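Local atomic coordinates of porphyranase B (Zobellia galactanivorans, PDB entry 3JUU), a protein that hydrolyses the red-algal polysaccharide porphyran at linkages between beta-D-galactopyranose and alpha-L-galactopyranose-6-sulfate, releasing mostly a sulfated disaccharide. Residues Tyr109-Met114 / Trp269-Gln274; Leu144-Ser149 / Tyr204-Lys209; Leu127-Lys132 / Phe232-Tyr237. All coordinates share one frame; numbering follows the deposited sequence.

Contact 1: residues Tyr109-Met114 / Trp269-Gln274; sequences YYECEM and WVRSWQ. With SO4 (sulfate ion), chain D.
Glu111 reaches across to Trp273, whose indole NE1 donates to Glu111 OE2 at 2.9 Å; the bond is bent (145°) and meets the carboxylate from above its plane. CG of Glu111 sits between its own backbone N and carbonyl carbon (chi1 44°), which swings the carboxylate over the neighbouring strand, with CD 3.6 Å from Trp269 CZ3. Glu111 OE1 is held by the backbone N of His13, so both oxygens of this buried carboxylate have a donor. Trp269 lies between two partners: CB of Glu113 makes a CH-pi contact over its five-membered ring, 3.9 Å from the centroid, while NH1 of the Arg271 guanidinium lies over the opposite face. Arg271 NH1 also donates to O3 of a sulfate ion, probably from the crystallisation liquor, at 2.7 Å. Arg271 NH2 and Trp269 NE1 bond to the sulfate oxygens O2 and O4, and His13 completes the grip. Arg271 NE is salt-bridged to Glu36. Beneath these side chains runs a regular antiparallel pairing, Glu111 and Arg271 exchanging two 2.9 Å bonds between backbone N and O. On the other face Cys112 CB meets Val270 CG2 at 3.8 Å, and Tyr110 and Val270 pack inward on Leu238 and on strand 122-128. Strand 108-115 is flanked by 264-276 and 202-210 in one layer of the jelly-roll sandwich.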
loop_
_atom_site.group_PDB
_atom_site.type_symbol
_atom_site.label_atom_id
_atom_site.label_comp_id
_atom_site.label_asym_id
_atom_site.label_seq_id
_atom_site.Cartn_x
_atom_site.Cartn_y
_atom_site.Cartn_z
ATOM N N TYR A 109 -3.555 -14.192 0.365
ATOM C CA TYR A 109 -2.887 -13.585 1.503
ATOM C C TYR A 109 -1.764 -12.683 0.912
ATOM O O TYR A 109 -0.951 -13.165 0.092
ATOM C CB TYR A 109 -2.294 -14.680 2.469
ATOM C CG TYR A 109 -1.748 -14.019 3.728
ATOM C CD1 TYR A 109 -2.648 -13.627 4.758
ATOM C CD2 TYR A 109 -0.358 -13.683 3.889
ATOM C CE1 TYR A 109 -2.209 -12.942 5.857
ATOM C CE2 TYR A 109 0.083 -13.004 5.036
ATOM C CZ TYR A 109 -0.873 -12.611 6.016
ATOM O OH TYR A 109 -0.424 -11.986 7.176
ATOM N N TYR A 110 -1.657 -11.434 1.377
ATOM C CA TYR A 110 -0.723 -10.490 0.746
ATOM C C TYR A 110 -0.003 -9.832 1.831
ATOM O O TYR A 110 -0.647 -9.224 2.732
ATOM C CB TYR A 110 -1.517 -9.416 -0.037
ATOM C CG TYR A 110 -2.313 -10.049 -1.143
ATOM C CD1 TYR A 110 -1.750 -10.122 -2.437
ATOM C CD2 TYR A 110 -3.591 -10.592 -0.925
ATOM C CE1 TYR A 110 -2.461 -10.745 -3.479
ATOM C CE2 TYR A 110 -4.263 -11.198 -1.928
ATOM C CZ TYR A 110 -3.691 -11.286 -3.210
ATOM O OH TYR A 110 -4.396 -11.875 -4.247
ATOM N N GLU A 111 1.340 -9.888 1.783
ATOM C CA GLU A 111 2.102 -9.342 2.891
ATOM C C GLU A 111 3.365 -8.634 2.377
ATOM O O GLU A 111 3.876 -8.994 1.327
ATOM C CB GLU A 111 2.514 -10.457 3.864
ATOM C CG GLU A 111 3.050 -11.728 3.120
ATOM C CD GLU A 111 3.749 -12.724 4.006
ATOM O OE1 GLU A 111 3.706 -12.559 5.248
ATOM O OE2 GLU A 111 4.426 -13.627 3.406
ATOM N N CYS A 112 3.874 -7.635 3.115
ATOM C CA CYS A 112 5.181 -7.072 2.800
ATOM C C CYS A 112 5.909 -6.778 4.108
ATOM O O CYS A 112 5.303 -6.725 5.196
ATOM C CB CYS A 112 4.991 -5.780 1.945
ATOM S SG CYS A 112 4.536 -4.306 2.976
ATOM N N GLU A 113 7.238 -6.586 4.044
ATOM C CA GLU A 113 7.979 -6.152 5.168
ATOM C C GLU A 113 8.475 -4.749 4.834
ATOM O O GLU A 113 9.274 -4.604 3.895
ATOM C CB GLU A 113 9.199 -7.097 5.444
ATOM C CG GLU A 113 9.947 -6.699 6.701
ATOM C CD GLU A 113 10.961 -7.760 7.075
ATOM O OE1 GLU A 113 11.942 -7.939 6.349
ATOM O OE2 GLU A 113 10.739 -8.461 8.061
ATOM N N MET A 114 8.033 -3.752 5.603
ATOM C CA MET A 114 8.255 -2.363 5.184
ATOM C C MET A 114 8.735 -1.547 6.378
ATOM O O MET A 114 8.232 -1.714 7.529
ATOM C CB MET A 114 6.929 -1.787 4.579
ATOM C CG MET A 114 6.969 -0.330 4.034
ATOM S SD MET A 114 5.341 0.522 3.898
ATOM C CE MET A 114 6.219 0.898 5.309
ATOM N N TRP A 269 10.472 -7.169 0.950
ATOM C CA TRP A 269 9.893 -8.123 0.068
ATOM C C TRP A 269 8.399 -7.887 0.023
ATOM O O TRP A 269 7.871 -7.222 0.955
ATOM C CB TRP A 269 10.212 -9.556 0.539
ATOM C CG TRP A 269 10.101 -9.847 2.009
ATOM C CD1 TRP A 269 11.151 -10.007 2.903
ATOM C CD2 TRP A 269 8.888 -10.175 2.768
ATOM N NE1 TRP A 269 10.658 -10.376 4.138
ATOM C CE2 TRP A 269 9.284 -10.443 4.091
ATOM C CE3 TRP A 269 7.500 -10.184 2.452
ATOM C CZ2 TRP A 269 8.345 -10.746 5.139
ATOM C CZ3 TRP A 269 6.568 -10.491 3.494
ATOM C CH2 TRP A 269 6.999 -10.776 4.796
ATOM N N VAL A 270 7.772 -8.405 -1.029
ATOM C CA VAL A 270 6.290 -8.503 -1.128
ATOM C C VAL A 270 5.984 -9.922 -1.526
ATOM O O VAL A 270 6.573 -10.447 -2.493
ATOM C CB VAL A 270 5.725 -7.570 -2.201
ATOM C CG1 VAL A 270 4.205 -7.842 -2.423
ATOM C CG2 VAL A 270 5.870 -6.133 -1.772
ATOM N N ARG A 271 5.088 -10.580 -0.780
ATOM C CA ARG A 271 4.794 -12.000 -1.087
ATOM C C ARG A 271 3.313 -12.125 -1.087
ATOM O O ARG A 271 2.651 -11.719 -0.111
ATOM C CB ARG A 271 5.433 -12.900 0.046
ATOM C CG ARG A 271 6.970 -12.742 0.063
ATOM C CD ARG A 271 7.608 -13.525 1.212
ATOM N NE ARG A 271 9.076 -13.385 1.225
ATOM C CZ ARG A 271 9.814 -13.627 2.299
ATOM N NH1 ARG A 271 9.202 -13.924 3.464
ATOM N NH2 ARG A 271 11.138 -13.441 2.274
ATOM N N SER A 272 2.805 -12.741 -2.142
ATOM C CA SER A 272 1.378 -12.911 -2.361
ATOM C C SER A 272 1.113 -14.419 -2.499
ATOM O O SER A 272 1.939 -15.147 -3.077
ATOM C CB SER A 272 1.051 -12.200 -3.645
ATOM O OG SER A 272 1.321 -10.807 -3.533
ATOM N N TRP A 273 0.014 -14.888 -1.929
ATOM C CA TRP A 273 -0.210 -16.346 -1.760
ATOM C C TRP A 273 -1.667 -16.655 -1.968
ATOM O O TRP A 273 -2.541 -15.840 -1.654
ATOM C CB TRP A 273 0.149 -16.800 -0.320
ATOM C CG TRP A 273 1.480 -16.342 0.272
ATOM C CD1 TRP A 273 1.788 -15.093 0.860
ATOM C CD2 TRP A 273 2.659 -17.121 0.397
ATOM N NE1 TRP A 273 3.087 -15.080 1.297
ATOM C CE2 TRP A 273 3.642 -16.315 1.044
ATOM C CE3 TRP A 273 2.997 -18.458 0.000
ATOM C CZ2 TRP A 273 4.943 -16.786 1.325
ATOM C CZ3 TRP A 273 4.285 -18.912 0.265
ATOM C CH2 TRP A 273 5.242 -18.088 0.932
ATOM N N GLN A 274 -1.924 -17.840 -2.529
ATOM C CA GLN A 274 -3.257 -18.437 -2.575
ATOM C C GLN A 274 -3.285 -19.619 -1.572
ATOM O O GLN A 274 -2.255 -20.289 -1.324
ATOM C CB GLN A 274 -3.498 -19.047 -3.943
ATOM C CG GLN A 274 -3.856 -18.109 -5.032
ATOM C CD GLN A 274 -3.926 -18.850 -6.384
ATOM O OE1 GLN A 274 -3.427 -19.975 -6.503
ATOM N NE2 GLN A 274 -4.581 -18.244 -7.377
HETATM S S SO4 D . 12.370 -13.387 5.607
HETATM O O1 SO4 D . 13.074 -14.267 6.533
HETATM O O2 SO4 D . 13.029 -13.424 4.294
HETATM O O3 SO4 D . 10.990 -13.869 5.504
HETATM O O4 SO4 D . 12.396 -12.014 6.161
HETATM O O HOH W 1 13.499 -10.086 6.084
#

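Contact 2: residues Leu144-Ser149 / Tyr204-Lys209; sequences LDIQES and YGVWWK
Gln147 lies across one face of the Tyr204 ring, its CG 3.6 Å from the ring centroid and only 9° off the normal, a CH-pi contact almost over the centre. CB covers the ring nearer CG and CD1, and the amide lies over the CE1 side, its plane turned 32° from that of the ring. The bend at chi2 (64°) folds the chain along the ring instead of letting it stand off, leaving NE2 3.2 Å from Tyr204 OH. What fixes the rotation of the buried amide lies on strand 166-174: OE1 accepts from the backbone N of Asn168, and NE2 donates to the carbonyl of Thr166. Ile146 divides its two branches between neighbours. Its CD1 packs at 3.5 Å against CG1 of Val206, the two side chains crossing at about a right angle, whereas CG2 rests on the backbone at Gly205, 3.8 Å from the Gly205 N, and on Tyr204 CB. Leu144 meets Val206 tip to tip, CD2 to CG2 at 3.9 Å, and places CD1 over one face of the Trp208 indole, offset toward the rim. No backbone bonds join the two segments; this is side-chain packing between layers of the sandwich. Ile146 and Gln147 form a classic beta bulge opposite Phe125, where the chain turns a corner. The bulge puts both on the same, inward side as Leu144, while Asp145 and Glu148, before and after it, are turned to the other side, that of the catalytic cleft; Glu148, the probable proton donor, is hydrogen-bonded to Tyr245. Strand 141-150 runs between 122-128 and 166-174, while strand 202-210 pairs with 108-115 and 213-218, whose Ile214 and Phe216 close over Val206.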
loop_
_atom_site.group_PDB
_atom_site.type_symbol
_atom_site.label_atom_id
_atom_site.label_comp_id
_atom_site.label_asym_id
_atom_site.label_seq_id
_atom_site.Cartn_x
_atom_site.Cartn_y
_atom_site.Cartn_z
ATOM N N LEU A 144 -8.493 -1.964 -0.914
ATOM C CA LEU A 144 -8.153 -2.652 0.351
ATOM C C LEU A 144 -6.748 -2.120 0.790
ATOM O O LEU A 144 -5.721 -2.479 0.255
ATOM C CB LEU A 144 -8.150 -4.199 0.087
ATOM C CG LEU A 144 -8.251 -5.134 1.329
ATOM C CD1 LEU A 144 -8.162 -6.588 0.894
ATOM C CD2 LEU A 144 -7.172 -4.800 2.396
ATOM N N ASP A 145 -6.749 -1.219 1.769
ATOM C CA ASP A 145 -5.495 -0.631 2.314
ATOM C C ASP A 145 -4.945 -1.454 3.469
ATOM O O ASP A 145 -5.603 -1.623 4.511
ATOM C CB ASP A 145 -5.807 0.807 2.771
ATOM C CG ASP A 145 -6.383 1.626 1.625
ATOM O OD1 ASP A 145 -5.680 1.763 0.583
ATOM O OD2 ASP A 145 -7.545 2.057 1.727
ATOM N N ILE A 146 -3.726 -1.954 3.293
ATOM C CA ILE A 146 -3.195 -2.865 4.258
ATOM C C ILE A 146 -2.443 -2.039 5.283
ATOM O O ILE A 146 -2.633 -2.181 6.520
ATOM C CB ILE A 146 -2.315 -3.951 3.579
ATOM C CG1 ILE A 146 -3.121 -4.648 2.546
ATOM C CG2 ILE A 146 -1.655 -4.908 4.659
ATOM C CD1 ILE A 146 -2.324 -5.338 1.550
ATOM N N GLN A 147 -1.571 -1.115 4.798
ATOM C CA GLN A 147 -0.975 -0.169 5.712
ATOM C C GLN A 147 -0.849 1.191 5.008
ATOM O O GLN A 147 -0.415 1.270 3.842
ATOM C CB GLN A 147 0.423 -0.655 6.199
ATOM C CG GLN A 147 1.335 0.358 6.871
ATOM C CD GLN A 147 0.794 0.915 8.198
ATOM O OE1 GLN A 147 -0.427 1.036 8.359
ATOM N NE2 GLN A 147 1.690 1.254 9.159
ATOM N N GLU A 148 -1.229 2.250 5.702
ATOM C CA GLU A 148 -0.903 3.615 5.243
ATOM C C GLU A 148 -0.282 4.307 6.439
ATOM O O GLU A 148 -0.756 4.179 7.564
ATOM C CB GLU A 148 -2.140 4.403 4.794
ATOM C CG GLU A 148 -2.768 3.833 3.532
ATOM C CD GLU A 148 -3.992 4.579 3.131
ATOM O OE1 GLU A 148 -3.792 5.690 2.550
ATOM O OE2 GLU A 148 -5.114 4.049 3.405
ATOM N N SER A 149 0.834 4.978 6.197
ATOM C CA SER A 149 1.580 5.616 7.294
ATOM C C SER A 149 2.103 6.938 6.766
ATOM O O SER A 149 2.170 7.126 5.541
ATOM C CB SER A 149 2.785 4.678 7.713
ATOM O OG SER A 149 3.397 5.299 8.871
ATOM N N TYR A 204 3.357 -6.280 7.267
ATOM C CA TYR A 204 1.936 -5.901 7.180
ATOM C C TYR A 204 1.285 -6.907 6.248
ATOM O O TYR A 204 1.719 -7.082 5.099
ATOM C CB TYR A 204 1.850 -4.486 6.540
ATOM C CG TYR A 204 2.535 -3.417 7.357
ATOM C CD1 TYR A 204 1.932 -2.956 8.569
ATOM C CD2 TYR A 204 3.800 -2.869 6.989
ATOM C CE1 TYR A 204 2.548 -1.999 9.376
ATOM C CE2 TYR A 204 4.426 -1.909 7.814
ATOM C CZ TYR A 204 3.803 -1.474 8.996
ATOM O OH TYR A 204 4.353 -0.456 9.768
ATOM N N GLY A 205 0.173 -7.520 6.707
ATOM C CA GLY A 205 -0.451 -8.595 5.932
ATOM C C GLY A 205 -1.970 -8.473 5.943
ATOM O O GLY A 205 -2.552 -7.921 6.868
ATOM N N VAL A 206 -2.591 -8.987 4.902
ATOM C CA VAL A 206 -4.046 -9.111 4.881
ATOM C C VAL A 206 -4.403 -10.480 4.329
ATOM O O VAL A 206 -3.904 -10.913 3.258
ATOM C CB VAL A 206 -4.721 -7.998 4.066
ATOM C CG1 VAL A 206 -4.296 -8.053 2.545
ATOM C CG2 VAL A 206 -6.272 -8.067 4.240
ATOM N N TRP A 207 -5.319 -11.160 5.029
ATOM C CA TRP A 207 -6.032 -12.327 4.385
ATOM C C TRP A 207 -7.291 -11.880 3.749
ATOM O O TRP A 207 -8.273 -11.538 4.445
ATOM C CB TRP A 207 -6.296 -13.433 5.415
ATOM C CG TRP A 207 -6.782 -14.713 4.798
ATOM C CD1 TRP A 207 -6.711 -15.085 3.480
ATOM C CD2 TRP A 207 -7.484 -15.768 5.480
ATOM N NE1 TRP A 207 -7.287 -16.351 3.324
ATOM C CE2 TRP A 207 -7.759 -16.769 4.538
ATOM C CE3 TRP A 207 -7.877 -15.955 6.813
ATOM C CZ2 TRP A 207 -8.469 -17.967 4.874
ATOM C CZ3 TRP A 207 -8.586 -17.181 7.160
ATOM C CH2 TRP A 207 -8.883 -18.128 6.183
ATOM N N TRP A 208 -7.254 -11.705 2.420
ATOM C CA TRP A 208 -8.426 -11.380 1.670
ATOM C C TRP A 208 -9.122 -12.743 1.469
ATOM O O TRP A 208 -8.948 -13.397 0.431
ATOM C CB TRP A 208 -8.007 -10.738 0.335
ATOM C CG TRP A 208 -9.104 -10.439 -0.612
ATOM C CD1 TRP A 208 -10.447 -10.383 -0.367
ATOM C CD2 TRP A 208 -8.921 -9.999 -1.976
ATOM N NE1 TRP A 208 -11.125 -10.035 -1.523
ATOM C CE2 TRP A 208 -10.212 -9.774 -2.520
ATOM C CE3 TRP A 208 -7.767 -9.769 -2.779
ATOM C CZ2 TRP A 208 -10.434 -9.365 -3.875
ATOM C CZ3 TRP A 208 -7.984 -9.399 -4.159
ATOM C CH2 TRP A 208 -9.314 -9.195 -4.668
ATOM N N LYS A 209 -9.914 -13.146 2.469
ATOM C CA LYS A 209 -10.407 -14.515 2.612
ATOM C C LYS A 209 -11.560 -14.760 1.665
ATOM O O LYS A 209 -11.639 -15.831 1.048
ATOM C CB LYS A 209 -10.804 -14.741 4.092
ATOM C CG LYS A 209 -11.512 -16.094 4.336
ATOM C CD LYS A 209 -11.918 -16.063 5.806
ATOM C CE LYS A 209 -12.482 -17.431 6.233
ATOM N NZ LYS A 209 -13.658 -17.794 5.445
#

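Contact 3: residues Leu127-Lys132 / Phe232-Tyr237; sequences LINEGK and FDIEMY
Ile234 sets its CD1 and CG2 against the side-chain amide of Asn129, each 3.8 Å from ND2. That amide is fixed by strand 141-150 and the loop before it, donating to the carbonyl of Arg140 and accepting from the backbone N of Thr142. Glu235 presents its backbone O to a water, 2.9 Å away, that also accepts from Glu130 N. Met236 then lays its chain across the backbone of the facing segment, CG 3.4 Å from Asn129 N, with SD 4.0 Å from Leu127 CB. Tyr237 ends the walk as an antiparallel partner of Ile128, joined by Ile128 N to Tyr237 O at 3.0 Å and Tyr237 N to Ile128 O at 2.9 Å. Over one face of its ring the Glu130 carboxylate is stacked, the planes 8° apart and CD 3.6 Å from Tyr237 CD2; Arg239 pairs with Glu130 OE2. With an alanine here, the Tyr237 ring would probably lose its cover on that face and Arg239 its carboxylate mate. The loop 232-236 leads into strand 237-242 beside strand 122-128, where Ile128 approaches Glu143, the probable nucleophile, in the substrate-binding cleft of this GH16 jelly roll.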
loop_
_atom_site.group_PDB
_atom_site.type_symbol
_atom_site.label_atom_id
_atom_site.label_comp_id
_atom_site.label_asym_id
_atom_site.label_seq_id
_atom_site.Cartn_x
_atom_site.Cartn_y
_atom_site.Cartn_z
ATOM N N LEU A 127 -4.263 -2.705 -2.134
ATOM C CA LEU A 127 -4.790 -3.417 -3.313
ATOM C C LEU A 127 -5.890 -2.556 -3.838
ATOM O O LEU A 127 -6.644 -1.961 -3.039
ATOM C CB LEU A 127 -5.449 -4.779 -2.842
ATOM C CG LEU A 127 -4.371 -5.845 -2.510
ATOM C CD1 LEU A 127 -4.833 -6.934 -1.488
ATOM C CD2 LEU A 127 -3.964 -6.512 -3.832
ATOM N N ILE A 128 -6.065 -2.500 -5.156
ATOM C CA ILE A 128 -7.246 -1.822 -5.698
ATOM C C ILE A 128 -7.632 -2.579 -6.968
ATOM O O ILE A 128 -6.785 -3.150 -7.628
ATOM C CB ILE A 128 -6.962 -0.254 -5.882
ATOM C CG1 ILE A 128 -8.233 0.521 -6.230
ATOM C CG2 ILE A 128 -5.856 -0.042 -6.990
ATOM C CD1 ILE A 128 -8.119 1.991 -6.191
ATOM N N ASN A 129 -8.907 -2.532 -7.348
ATOM C CA ASN A 129 -9.300 -3.066 -8.629
ATOM C C ASN A 129 -9.062 -1.972 -9.689
ATOM O O ASN A 129 -8.625 -0.840 -9.364
ATOM C CB ASN A 129 -10.769 -3.548 -8.579
ATOM C CG ASN A 129 -11.777 -2.405 -8.614
ATOM O OD1 ASN A 129 -11.548 -1.294 -8.062
ATOM N ND2 ASN A 129 -12.920 -2.643 -9.326
ATOM N N GLU A 130 -9.379 -2.290 -10.921
ATOM C CA GLU A 130 -9.143 -1.322 -12.025
ATOM C C GLU A 130 -10.457 -1.245 -12.827
ATOM O O GLU A 130 -10.624 -1.905 -13.842
ATOM C CB GLU A 130 -7.924 -1.801 -12.848
ATOM C CG GLU A 130 -6.629 -1.473 -12.077
ATOM C CD GLU A 130 -5.371 -1.884 -12.809
ATOM O OE1 GLU A 130 -5.493 -2.518 -13.866
ATOM O OE2 GLU A 130 -4.249 -1.606 -12.306
ATOM N N GLY A 131 -11.371 -0.466 -12.309
ATOM C CA GLY A 131 -12.791 -0.601 -12.661
ATOM C C GLY A 131 -13.011 -0.276 -14.143
ATOM O O GLY A 131 -13.895 -0.835 -14.801
ATOM N N LYS A 132 -12.222 0.626 -14.723
ATOM C CA LYS A 132 -12.609 0.972 -16.111
ATOM C C LYS A 132 -12.343 -0.200 -17.080
ATOM O O LYS A 132 -12.916 -0.200 -18.181
ATOM C CB LYS A 132 -11.902 2.230 -16.568
ATOM C CG LYS A 132 -10.430 2.048 -16.557
ATOM C CD LYS A 132 -9.758 3.423 -16.999
ATOM C CE LYS A 132 -8.516 3.142 -17.813
ATOM N NZ LYS A 132 -7.774 2.001 -17.137
ATOM N N PHE A 232 -15.992 -7.603 -1.997
ATOM C CA PHE A 232 -14.657 -7.523 -2.636
ATOM C C PHE A 232 -14.443 -8.817 -3.443
ATOM O O PHE A 232 -13.672 -9.672 -3.028
ATOM C CB PHE A 232 -13.590 -7.327 -1.550
ATOM C CG PHE A 232 -13.426 -5.859 -1.094
ATOM C CD1 PHE A 232 -14.430 -4.896 -1.319
ATOM C CD2 PHE A 232 -12.244 -5.454 -0.465
ATOM C CE1 PHE A 232 -14.308 -3.534 -0.892
ATOM C CE2 PHE A 232 -12.105 -4.062 -0.046
ATOM C CZ PHE A 232 -13.126 -3.087 -0.317
ATOM N N ASP A 233 -15.160 -8.957 -4.585
ATOM C CA ASP A 233 -15.023 -10.176 -5.362
ATOM C C ASP A 233 -14.476 -9.843 -6.751
ATOM O O ASP A 233 -14.734 -10.612 -7.722
ATOM C CB ASP A 233 -16.369 -10.889 -5.455
ATOM C CG ASP A 233 -17.473 -9.981 -5.965
ATOM O OD1 ASP A 233 -17.230 -8.791 -6.244
ATOM O OD2 ASP A 233 -18.650 -10.439 -5.971
ATOM N N ILE A 234 -13.785 -8.679 -6.858
ATOM C CA ILE A 234 -13.241 -8.200 -8.180
ATOM C C ILE A 234 -11.712 -8.324 -8.090
ATOM O O ILE A 234 -11.138 -8.021 -7.035
ATOM C CB ILE A 234 -13.646 -6.700 -8.564
ATOM C CG1 ILE A 234 -15.191 -6.494 -8.498
ATOM C CG2 ILE A 234 -13.160 -6.382 -10.012
ATOM C CD1 ILE A 234 -15.643 -5.112 -8.334
ATOM N N GLU A 235 -11.078 -8.743 -9.178
ATOM C CA GLU A 235 -9.597 -8.845 -9.247
ATOM C C GLU A 235 -8.935 -7.548 -8.799
ATOM O O GLU A 235 -9.376 -6.440 -9.179
ATOM C CB GLU A 235 -9.169 -9.115 -10.745
ATOM C CG GLU A 235 -7.691 -9.469 -10.852
ATOM C CD GLU A 235 -7.292 -9.721 -12.322
ATOM O OE1 GLU A 235 -8.150 -9.520 -13.190
ATOM O OE2 GLU A 235 -6.136 -9.979 -12.600
ATOM N N MET A 236 -7.902 -7.663 -7.973
ATOM C CA MET A 236 -7.211 -6.458 -7.495
ATOM C C MET A 236 -5.712 -6.567 -7.742
ATOM O O MET A 236 -5.191 -7.649 -7.968
ATOM C CB MET A 236 -7.495 -6.187 -6.010
ATOM C CG MET A 236 -8.919 -5.623 -5.853
ATOM S SD MET A 236 -9.184 -4.740 -4.275
ATOM C CE MET A 236 -9.507 -6.034 -3.134
ATOM N N TYR A 237 -5.027 -5.409 -7.707
ATOM C CA TYR A 237 -3.600 -5.256 -8.073
ATOM C C TYR A 237 -2.918 -4.601 -6.930
ATOM O O TYR A 237 -3.557 -3.711 -6.293
ATOM C CB TYR A 237 -3.457 -4.338 -9.318
ATOM C CG TYR A 237 -4.200 -4.937 -10.535
ATOM C CD1 TYR A 237 -3.503 -5.739 -11.498
ATOM C CD2 TYR A 237 -5.616 -4.814 -10.651
ATOM C CE1 TYR A 237 -4.194 -6.316 -12.608
ATOM C CE2 TYR A 237 -6.310 -5.407 -11.731
ATOM C CZ TYR A 237 -5.574 -6.171 -12.685
ATOM O OH TYR A 237 -6.263 -6.760 -13.740
HETATM O O HOH W 2 -9.923 -4.992 -11.603
#

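The three contacts step through the sandwich from one layer to the other. Contacts 1 and 2, centres about 10 Å apart, share an antiparallel pairing: Cys112 O lies 2.9 Å from Tyr204 N, and Tyr110 O 2.9 Å from Val206 N, probable hydrogen bonds. Contacts 2 and 3 join through two more probable hydrogen bonds, Leu144 O to Leu127 N at 2.8 Å and Trp208 NE1 to Phe232 O at 3.0 Å. Contact 1 reaches contact 3 by packing, Tyr110 CD2 being 3.9 Å from Leu127 CD1. Contact 2 holds Glu148, and in contact 3 the side chain of Ile128 lies about 4 Å from that of Glu143; the Cys112 side chain lies about 11 Å from that of Glu148.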